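Local coordinates for protein LbaCas13a (C2c2) (Lachnospiraceae bacterium, PDB 5W1H) that binds a mature CRISPR RNA as its guide and, as an A-cleaving Cas13a nuclease, cuts RNA, at residues A[1066-1071]-A[1098-1103]; A[1051-1056]-A[1106-1111]. All coordinates share one frame; numbering follows the deposited sequence.

Interaction 1 of 2, residues A[1066-1071]-A[1098-1103]. With nucleotides of chain B.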
loop_
_atom_site.group_PDB
_atom_site.type_symbol
_atom_site.label_atom_id
_atom_site.label_comp_id
_atom_site.label_asym_id
_atom_site.label_seq_id
_atom_site.Cartn_x
_atom_site.Cartn_y
_atom_site.Cartn_z
ATOM N N VAL A 1066 -41.491 1.225 4.523
ATOM C CA VAL A 1066 -42.507 0.215 4.232
ATOM C C VAL A 1066 -41.848 -1.090 3.807
ATOM O O VAL A 1066 -42.173 -2.169 4.316
ATOM C CB VAL A 1066 -43.482 0.729 3.157
ATOM C CG1 VAL A 1066 -44.350 -0.408 2.637
ATOM C CG2 VAL A 1066 -44.345 1.852 3.712
ATOM N N GLU A 1067 -40.906 -1.009 2.862
ATOM C CA GLU A 1067 -40.203 -2.207 2.413
ATOM C C GLU A 1067 -39.375 -2.820 3.534
ATOM O O GLU A 1067 -39.222 -4.047 3.594
ATOM C CB GLU A 1067 -39.322 -1.871 1.207
ATOM C CG GLU A 1067 -38.457 -3.019 0.696
ATOM C CD GLU A 1067 -39.239 -4.068 -0.087
ATOM O OE1 GLU A 1067 -40.489 -4.019 -0.094
ATOM O OE2 GLU A 1067 -38.595 -4.948 -0.699
ATOM N N TYR A 1068 -38.841 -1.988 4.432
ATOM C CA TYR A 1068 -38.110 -2.499 5.587
ATOM C C TYR A 1068 -39.002 -3.383 6.453
ATOM O O TYR A 1068 -38.641 -4.519 6.779
ATOM C CB TYR A 1068 -37.546 -1.330 6.400
ATOM C CG TYR A 1068 -37.067 -1.701 7.790
ATOM C CD1 TYR A 1068 -35.827 -2.292 7.986
ATOM C CD2 TYR A 1068 -37.853 -1.443 8.908
ATOM C CE1 TYR A 1068 -35.386 -2.629 9.256
ATOM C CE2 TYR A 1068 -37.423 -1.775 10.181
ATOM C CZ TYR A 1068 -36.187 -2.367 10.350
ATOM O OH TYR A 1068 -35.754 -2.697 11.615
ATOM N N TYR A 1069 -40.182 -2.879 6.827
ATOM C CA TYR A 1069 -41.064 -3.635 7.711
ATOM C C TYR A 1069 -41.629 -4.878 7.037
ATOM O O TYR A 1069 -41.850 -5.895 7.706
ATOM C CB TYR A 1069 -42.201 -2.745 8.210
ATOM C CG TYR A 1069 -41.803 -1.820 9.335
ATOM C CD1 TYR A 1069 -41.316 -2.326 10.533
ATOM C CD2 TYR A 1069 -41.926 -0.443 9.205
ATOM C CE1 TYR A 1069 -40.952 -1.485 11.566
ATOM C CE2 TYR A 1069 -41.566 0.404 10.233
ATOM C CZ TYR A 1069 -41.078 -0.121 11.410
ATOM O OH TYR A 1069 -40.722 0.721 12.436
ATOM N N LYS A 1070 -41.878 -4.823 5.727
ATOM C CA LYS A 1070 -42.406 -5.998 5.039
ATOM C C LYS A 1070 -41.364 -7.105 4.957
ATOM O O LYS A 1070 -41.703 -8.291 5.041
ATOM C CB LYS A 1070 -42.894 -5.624 3.641
ATOM C CG LYS A 1070 -44.036 -4.620 3.618
ATOM C CD LYS A 1070 -44.696 -4.582 2.249
ATOM C CE LYS A 1070 -43.672 -4.721 1.133
ATOM N NZ LYS A 1070 -44.322 -4.928 -0.193
ATOM N N LEU A 1071 -40.091 -6.740 4.782
ATOM C CA LEU A 1071 -39.036 -7.747 4.772
ATOM C C LEU A 1071 -38.739 -8.255 6.176
ATOM O O LEU A 1071 -38.343 -9.413 6.343
ATOM C CB LEU A 1071 -37.770 -7.181 4.128
ATOM C CG LEU A 1071 -37.785 -7.017 2.607
ATOM C CD1 LEU A 1071 -36.589 -6.203 2.148
ATOM C CD2 LEU A 1071 -37.799 -8.374 1.922
ATOM N N GLU A 1098 -29.981 -5.137 3.633
ATOM C CA GLU A 1098 -29.764 -3.922 2.854
ATOM C C GLU A 1098 -30.734 -2.820 3.265
ATOM O O GLU A 1098 -30.339 -1.656 3.404
ATOM C CB GLU A 1098 -29.895 -4.230 1.362
ATOM C CG GLU A 1098 -28.796 -5.131 0.815
ATOM C CD GLU A 1098 -29.136 -5.718 -0.546
ATOM O OE1 GLU A 1098 -30.327 -5.701 -0.926
ATOM O OE2 GLU A 1098 -28.211 -6.200 -1.235
ATOM N N MET A 1099 -32.010 -3.166 3.469
ATOM C CA MET A 1099 -32.983 -2.164 3.893
ATOM C C MET A 1099 -32.726 -1.696 5.320
ATOM O O MET A 1099 -32.966 -0.524 5.640
ATOM C CB MET A 1099 -34.407 -2.707 3.762
ATOM C CG MET A 1099 -34.835 -3.005 2.331
ATOM S SD MET A 1099 -34.419 -1.686 1.168
ATOM C CE MET A 1099 -35.278 -0.287 1.889
ATOM N N LYS A 1100 -32.249 -2.587 6.192
ATOM C CA LYS A 1100 -31.932 -2.164 7.553
ATOM C C LYS A 1100 -30.779 -1.169 7.556
ATOM O O LYS A 1100 -30.809 -0.176 8.292
ATOM C CB LYS A 1100 -31.604 -3.375 8.426
ATOM C CG LYS A 1100 -31.391 -3.042 9.896
ATOM C CD LYS A 1100 -31.304 -4.306 10.742
ATOM C CE LYS A 1100 -31.128 -3.981 12.215
ATOM N NZ LYS A 1100 -32.207 -3.086 12.718
ATOM N N ASN A 1101 -29.761 -1.412 6.723
ATOM C CA ASN A 1101 -28.646 -0.477 6.612
ATOM C C ASN A 1101 -29.103 0.893 6.129
ATOM O O ASN A 1101 -28.533 1.914 6.531
ATOM C CB ASN A 1101 -27.579 -1.036 5.667
ATOM C CG ASN A 1101 -26.757 -2.140 6.302
ATOM O OD1 ASN A 1101 -26.768 -2.312 7.520
ATOM N ND2 ASN A 1101 -26.029 -2.887 5.477
ATOM N N ILE A 1102 -30.124 0.938 5.273
ATOM C CA ILE A 1102 -30.605 2.214 4.753
ATOM C C ILE A 1102 -31.392 2.964 5.822
ATOM O O ILE A 1102 -31.155 4.152 6.077
ATOM C CB ILE A 1102 -31.445 1.988 3.484
ATOM C CG1 ILE A 1102 -30.543 1.572 2.319
ATOM C CG2 ILE A 1102 -32.252 3.235 3.146
ATOM C CD1 ILE A 1102 -31.294 1.020 1.126
ATOM N N VAL A 1103 -32.340 2.280 6.469
ATOM C CA VAL A 1103 -33.216 2.939 7.427
ATOM C C VAL A 1103 -32.471 3.346 8.694
ATOM O O VAL A 1103 -32.899 4.274 9.390
ATOM C CB VAL A 1103 -34.419 2.024 7.736
ATOM C CG1 VAL A 1103 -34.114 1.076 8.890
ATOM C CG2 VAL A 1103 -35.661 2.844 8.008
ATOM P P A B 36 -28.129 -5.361 14.459
ATOM O OP1 A B 36 -28.413 -3.976 13.999
ATOM O OP2 A B 36 -29.270 -6.273 14.721
ATOM O "O5'" A B 36 -27.190 -6.075 13.392
ATOM C "C5'" A B 36 -26.574 -7.327 13.680
ATOM C "C4'" A B 36 -26.623 -8.260 12.495
ATOM O "O4'" A B 36 -27.890 -8.974 12.487
ATOM C "C3'" A B 36 -26.505 -7.587 11.126
ATOM O "O3'" A B 36 -25.800 -8.449 10.235
ATOM C "C2'" A B 36 -27.957 -7.494 10.675
ATOM O "O2'" A B 36 -28.135 -7.407 9.277
ATOM C "C1'" A B 36 -28.524 -8.792 11.235
ATOM N N9 A B 36 -29.974 -8.783 11.430
ATOM C C8 A B 36 -30.734 -7.943 12.207
ATOM N N7 A B 36 -32.017 -8.204 12.156
ATOM C C5 A B 36 -32.104 -9.288 11.291
ATOM C C6 A B 36 -33.193 -10.039 10.818
ATOM N N6 A B 36 -34.458 -9.800 11.169
ATOM N N1 A B 36 -32.934 -11.049 9.958
ATOM C C2 A B 36 -31.665 -11.288 9.603
ATOM N N3 A B 36 -30.558 -10.653 9.981
ATOM C C4 A B 36 -30.853 -9.653 10.835
ATOM P P G B 37 -24.241 -8.206 9.940
ATOM O OP1 G B 37 -23.725 -9.395 9.215
ATOM O OP2 G B 37 -23.596 -7.787 11.212
ATOM O "O5'" G B 37 -24.227 -6.958 8.945
ATOM C "C5'" G B 37 -24.819 -7.043 7.651
ATOM C "C4'" G B 37 -24.021 -6.294 6.608
ATOM O "O4'" G B 37 -24.110 -4.859 6.852
ATOM C "C3'" G B 37 -22.526 -6.619 6.560
ATOM O "O3'" G B 37 -22.067 -6.481 5.217
ATOM C "C2'" G B 37 -21.923 -5.486 7.380
ATOM O "O2'" G B 37 -20.555 -5.240 7.136
ATOM C "C1'" G B 37 -22.803 -4.322 6.937
ATOM N N9 G B 37 -22.806 -3.162 7.833
ATOM C C8 G B 37 -22.548 -1.868 7.453
ATOM N N7 G B 37 -22.604 -1.021 8.443
ATOM C C5 G B 37 -22.921 -1.805 9.544
ATOM C C6 G B 37 -23.114 -1.439 10.900
ATOM O O6 G B 37 -23.047 -0.317 11.416
ATOM N N1 G B 37 -23.421 -2.545 11.683
ATOM C C2 G B 37 -23.522 -3.837 11.231
ATOM N N2 G B 37 -23.822 -4.766 12.147
ATOM N N3 G B 37 -23.342 -4.190 9.971
ATOM C C4 G B 37 -23.045 -3.132 9.188
#
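Tyr-1068 and Met-1099 face each other where helices 1062-1074 and 1087-1103 pack obliquely, running more antiparallel than parallel, an apolar helix-helix interface whose far side meets the guide RNA. The short axes come within 9.2 Å at an angle of 138°, and the facing CA atoms of Tyr-1068 and Met-1099 are 5.4 Å apart. The tight part is built on the tyrosine ring. With CG anti to the backbone N (chi1 166°), it reaches across to helix 1087-1103, where Val-1103 CG1 sits over one face as a CH-pi contact, 4.0 Å from the ring centroid; Phe-1096 also meets this ring. Beside this ring contact, Leu-1071 CD1 touches Met-1099 CG at 3.7 Å, the two side chains crossing at about a right angle.

The packing thins toward Glu-1067, which offers Met-1099 just its aliphatic CG, while its carboxylate turns back to a long salt bridge with Lys-1070 on the exposed flank. No hydrogen bond joins the segments. On the RNA side, Lys-1100 lays CB and CG against Tyr-1068 CE1 and carries CE to 3.2 Å from phosphate oxygen OP1 of A36 of chain B. The next residue, Asn-1101, donates a nearly straight hydrogen bond (168°) from ND2 to O4' of G37 of chain B, at 3.1 Å.

Interaction 2 of 2, residues A[1051-1056]-A[1106-1111]. With nucleotides of chain B.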
loop_
_atom_site.group_PDB
_atom_site.type_symbol
_atom_site.label_atom_id
_atom_site.label_comp_id
_atom_site.label_asym_id
_atom_site.label_seq_id
_atom_site.Cartn_x
_atom_site.Cartn_y
_atom_site.Cartn_z
ATOM N N ARG A 1051 -22.581 18.101 3.194
ATOM C CA ARG A 1051 -22.935 18.428 1.816
ATOM C C ARG A 1051 -22.560 17.299 0.864
ATOM O O ARG A 1051 -23.297 17.006 -0.085
ATOM C CB ARG A 1051 -22.263 19.735 1.393
ATOM C CG ARG A 1051 -22.884 20.982 2.008
ATOM C CD ARG A 1051 -22.885 22.127 1.011
ATOM N NE ARG A 1051 -21.564 22.723 0.848
ATOM C CZ ARG A 1051 -21.066 23.136 -0.314
ATOM N NH1 ARG A 1051 -21.772 23.005 -1.428
ATOM N NH2 ARG A 1051 -19.856 23.673 -0.359
ATOM N N PHE A 1052 -21.419 16.647 1.108
ATOM C CA PHE A 1052 -21.019 15.507 0.290
ATOM C C PHE A 1052 -22.043 14.381 0.373
ATOM O O PHE A 1052 -22.478 13.844 -0.655
ATOM C CB PHE A 1052 -19.639 15.016 0.734
ATOM C CG PHE A 1052 -19.250 13.682 0.160
ATOM C CD1 PHE A 1052 -18.884 13.564 -1.172
ATOM C CD2 PHE A 1052 -19.234 12.548 0.958
ATOM C CE1 PHE A 1052 -18.516 12.337 -1.701
ATOM C CE2 PHE A 1052 -18.869 11.320 0.438
ATOM C CZ PHE A 1052 -18.509 11.215 -0.895
ATOM N N LEU A 1053 -22.446 14.016 1.592
ATOM C CA LEU A 1053 -23.389 12.915 1.767
ATOM C C LEU A 1053 -24.744 13.224 1.142
ATOM O O LEU A 1053 -25.414 12.318 0.635
ATOM C CB LEU A 1053 -23.548 12.591 3.253
ATOM C CG LEU A 1053 -22.336 11.941 3.921
ATOM C CD1 LEU A 1053 -22.507 11.910 5.433
ATOM C CD2 LEU A 1053 -22.124 10.536 3.378
ATOM N N GLU A 1054 -25.163 14.492 1.165
ATOM C CA GLU A 1054 -26.424 14.860 0.528
ATOM C C GLU A 1054 -26.336 14.738 -0.987
ATOM O O GLU A 1054 -27.311 14.355 -1.644
ATOM C CB GLU A 1054 -26.819 16.281 0.925
ATOM C CG GLU A 1054 -27.237 16.423 2.376
ATOM C CD GLU A 1054 -27.161 17.855 2.856
ATOM O OE1 GLU A 1054 -26.633 18.701 2.106
ATOM O OE2 GLU A 1054 -27.624 18.136 3.980
ATOM N N LYS A 1055 -25.173 15.051 -1.559
ATOM C CA LYS A 1055 -25.032 15.074 -3.008
ATOM C C LYS A 1055 -24.893 13.686 -3.620
ATOM O O LYS A 1055 -25.137 13.530 -4.822
ATOM C CB LYS A 1055 -23.832 15.943 -3.396
ATOM C CG LYS A 1055 -24.046 17.435 -3.133
ATOM C CD LYS A 1055 -22.736 18.212 -3.174
ATOM C CE LYS A 1055 -22.941 19.683 -2.825
ATOM N NZ LYS A 1055 -23.866 20.373 -3.773
ATOM N N ILE A 1056 -24.520 12.676 -2.833
ATOM C CA ILE A 1056 -24.284 11.337 -3.368
ATOM C C ILE A 1056 -25.333 10.325 -2.939
ATOM O O ILE A 1056 -25.305 9.186 -3.435
ATOM C CB ILE A 1056 -22.878 10.818 -2.996
ATOM C CG1 ILE A 1056 -22.764 10.626 -1.483
ATOM C CG2 ILE A 1056 -21.810 11.763 -3.511
ATOM C CD1 ILE A 1056 -21.918 9.435 -1.087
ATOM N N ARG A 1106 -26.895 3.347 8.082
ATOM C CA ARG A 1106 -25.624 2.628 8.079
ATOM C C ARG A 1106 -24.922 2.758 6.735
ATOM O O ARG A 1106 -23.692 2.857 6.681
ATOM C CB ARG A 1106 -25.844 1.157 8.438
ATOM C CG ARG A 1106 -25.963 0.920 9.935
ATOM C CD ARG A 1106 -26.458 -0.484 10.279
ATOM N NE ARG A 1106 -26.806 -0.570 11.696
ATOM C CZ ARG A 1106 -27.213 -1.677 12.311
ATOM N NH1 ARG A 1106 -27.328 -2.815 11.639
ATOM N NH2 ARG A 1106 -27.506 -1.642 13.607
ATOM N N ASP A 1107 -25.685 2.760 5.637
ATOM C CA ASP A 1107 -25.077 3.011 4.335
ATOM C C ASP A 1107 -24.421 4.384 4.296
ATOM O O ASP A 1107 -23.384 4.558 3.645
ATOM C CB ASP A 1107 -26.121 2.874 3.221
ATOM C CG ASP A 1107 -27.220 3.927 3.303
ATOM O OD1 ASP A 1107 -27.517 4.415 4.418
ATOM O OD2 ASP A 1107 -27.792 4.265 2.241
ATOM N N LEU A 1108 -24.993 5.354 5.011
ATOM C CA LEU A 1108 -24.392 6.680 5.112
ATOM C C LEU A 1108 -22.971 6.600 5.663
ATOM O O LEU A 1108 -22.045 7.220 5.128
ATOM C CB LEU A 1108 -25.271 7.564 5.998
ATOM C CG LEU A 1108 -25.244 9.077 5.805
ATOM C CD1 LEU A 1108 -25.763 9.446 4.423
ATOM C CD2 LEU A 1108 -26.069 9.747 6.889
ATOM N N MET A 1109 -22.780 5.834 6.741
ATOM C CA MET A 1109 -21.449 5.674 7.316
ATOM C C MET A 1109 -20.517 4.934 6.368
ATOM O O MET A 1109 -19.317 5.234 6.317
ATOM C CB MET A 1109 -21.542 4.933 8.649
ATOM C CG MET A 1109 -22.404 5.636 9.677
ATOM S SD MET A 1109 -21.672 7.203 10.167
ATOM C CE MET A 1109 -20.128 6.631 10.870
ATOM N N ASP A 1110 -21.048 3.964 5.619
ATOM C CA ASP A 1110 -20.240 3.235 4.648
ATOM C C ASP A 1110 -19.677 4.180 3.593
ATOM O O ASP A 1110 -18.480 4.147 3.290
ATOM C CB ASP A 1110 -21.080 2.129 4.003
ATOM C CG ASP A 1110 -20.237 0.988 3.451
ATOM O OD1 ASP A 1110 -18.992 1.064 3.516
ATOM O OD2 ASP A 1110 -20.825 0.005 2.955
ATOM N N TYR A 1111 -20.526 5.049 3.034
ATOM C CA TYR A 1111 -20.058 5.990 2.020
ATOM C C TYR A 1111 -19.048 6.970 2.603
ATOM O O TYR A 1111 -18.088 7.357 1.928
ATOM C CB TYR A 1111 -21.241 6.742 1.408
ATOM C CG TYR A 1111 -22.268 5.841 0.764
ATOM C CD1 TYR A 1111 -21.883 4.774 -0.038
ATOM C CD2 TYR A 1111 -23.624 6.052 0.967
ATOM C CE1 TYR A 1111 -22.824 3.944 -0.623
ATOM C CE2 TYR A 1111 -24.572 5.230 0.385
ATOM C CZ TYR A 1111 -24.166 4.178 -0.406
ATOM O OH TYR A 1111 -25.109 3.361 -0.984
ATOM P P G B 37 -24.241 -8.206 9.940
ATOM O OP1 G B 37 -23.725 -9.395 9.215
ATOM O OP2 G B 37 -23.596 -7.787 11.212
ATOM O "O5'" G B 37 -24.227 -6.958 8.945
ATOM C "C5'" G B 37 -24.819 -7.043 7.651
ATOM C "C4'" G B 37 -24.021 -6.294 6.608
ATOM O "O4'" G B 37 -24.110 -4.859 6.852
ATOM C "C3'" G B 37 -22.526 -6.619 6.560
ATOM O "O3'" G B 37 -22.067 -6.481 5.217
ATOM C "C2'" G B 37 -21.923 -5.486 7.380
ATOM O "O2'" G B 37 -20.555 -5.240 7.136
ATOM C "C1'" G B 37 -22.803 -4.322 6.937
ATOM N N9 G B 37 -22.806 -3.162 7.833
ATOM C C8 G B 37 -22.548 -1.868 7.453
ATOM N N7 G B 37 -22.604 -1.021 8.443
ATOM C C5 G B 37 -22.921 -1.805 9.544
ATOM C C6 G B 37 -23.114 -1.439 10.900
ATOM O O6 G B 37 -23.047 -0.317 11.416
ATOM N N1 G B 37 -23.421 -2.545 11.683
ATOM C C2 G B 37 -23.522 -3.837 11.231
ATOM N N2 G B 37 -23.822 -4.766 12.147
ATOM N N3 G B 37 -23.342 -4.190 9.971
ATOM C C4 G B 37 -23.045 -3.132 9.188
ATOM P P A B 36 -28.129 -5.361 14.459
ATOM O OP1 A B 36 -28.413 -3.976 13.999
ATOM O OP2 A B 36 -29.270 -6.273 14.721
ATOM O "O5'" A B 36 -27.190 -6.075 13.392
ATOM C "C5'" A B 36 -26.574 -7.327 13.680
ATOM C "C4'" A B 36 -26.623 -8.260 12.495
ATOM O "O4'" A B 36 -27.890 -8.974 12.487
ATOM C "C3'" A B 36 -26.505 -7.587 11.126
ATOM O "O3'" A B 36 -25.800 -8.449 10.235
ATOM C "C2'" A B 36 -27.957 -7.494 10.675
ATOM O "O2'" A B 36 -28.135 -7.407 9.277
ATOM C "C1'" A B 36 -28.524 -8.792 11.235
ATOM N N9 A B 36 -29.974 -8.783 11.430
ATOM C C8 A B 36 -30.734 -7.943 12.207
ATOM N N7 A B 36 -32.017 -8.204 12.156
ATOM C C5 A B 36 -32.104 -9.288 11.291
ATOM C C6 A B 36 -33.193 -10.039 10.818
ATOM N N6 A B 36 -34.458 -9.800 11.169
ATOM N N1 A B 36 -32.934 -11.049 9.958
ATOM C C2 A B 36 -31.665 -11.288 9.603
ATOM N N3 A B 36 -30.558 -10.653 9.981
ATOM C C4 A B 36 -30.853 -9.653 10.835
ATOM P P U B 35 -22.794 -2.879 14.702
ATOM O OP1 U B 35 -21.586 -3.121 13.870
ATOM O OP2 U B 35 -24.035 -2.314 14.117
ATOM O "O5'" U B 35 -23.170 -4.287 15.346
ATOM C "C5'" U B 35 -23.689 -4.384 16.661
ATOM C "C4'" U B 35 -25.031 -5.075 16.724
ATOM O "O4'" U B 35 -25.442 -5.046 18.110
ATOM C "C3'" U B 35 -26.155 -4.385 15.964
ATOM O "O3'" U B 35 -27.231 -5.317 15.799
ATOM C "C2'" U B 35 -26.575 -3.317 16.962
ATOM O "O2'" U B 35 -27.867 -2.786 16.753
ATOM C "C1'" U B 35 -26.464 -4.079 18.291
ATOM N N1 U B 35 -26.033 -3.231 19.406
ATOM C C2 U B 35 -26.797 -3.176 20.555
ATOM O O2 U B 35 -27.834 -3.804 20.693
ATOM N N3 U B 35 -26.290 -2.355 21.534
ATOM C C4 U B 35 -25.128 -1.612 21.474
ATOM O O4 U B 35 -24.795 -0.915 22.430
ATOM C C5 U B 35 -24.396 -1.729 20.255
ATOM C C6 U B 35 -24.865 -2.517 19.290
#
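Helices 1050-1056 and 1106-1145 cross steeply, their short axes 10.8 Å apart and 112° between directions, with Leu-1053 and Leu-1108 nearest by CA. This is a buried apolar helix-helix crossing at the N-terminal end of helix 1106-1145, whose first residue, Arg-1106, binds the guide RNA. Leu-1053 lays both methyls against Leu-1108: CD2 meets Leu-1108 CD1 at 3.9 Å, and CD1 approaches CG. Leu-1108 reaches there because its CG stands anti to the backbone N (chi1 -154°). Beside them, Ile-1056 CD1 rests on Tyr-1111 CB at 3.7 Å, the side chains sliding past each other in opposite directions. Tyr-1359 and Ser-1362 of helix 1357-1368 also pack on Tyr-1111.

Away from this core, Arg-1106 extends to chain B. Both terminal nitrogens converge at the guanidinium edge on a single oxygen: NH1 bonds A36 OP1 of chain B at 2.8 Å, and NH2 makes a short contact with the same OP1, neither bond being straight. A methionine in its place would probably leave the A36 phosphate without two N-H donors and one of the positive charges near it. One guanidinium face meets G37 N1 and U35 OP2 of chain B, and Arg-1106 CD lies 3.5 Å from G37 C6 of that chain.

Overall arrangement
The two contacts illustrate how helix packing can place RNA-binding side chains. Their centres lie about 17 Å apart, and they meet where helix 1087-1103 gives way to helix 1106-1145: Asn-1101 O is 2.7 Å from Arg-1106 N and 3.1 Å from Asp-1107 N, both probable hydrogen bonds. Along the chain, the segments of interaction 1 fall between those of interaction 2, and helices 1062-1074 and 1050-1056 pack against helices 1087-1103 and 1106-1145 respectively. Across the junction, Lys-1100 CE packs 4.0 Å from Arg-1106 NH1, and both side chains approach the same A36 phosphate of chain B. G37 of chain B is likewise shared, its sugar by interaction 1 and its base by interaction 2.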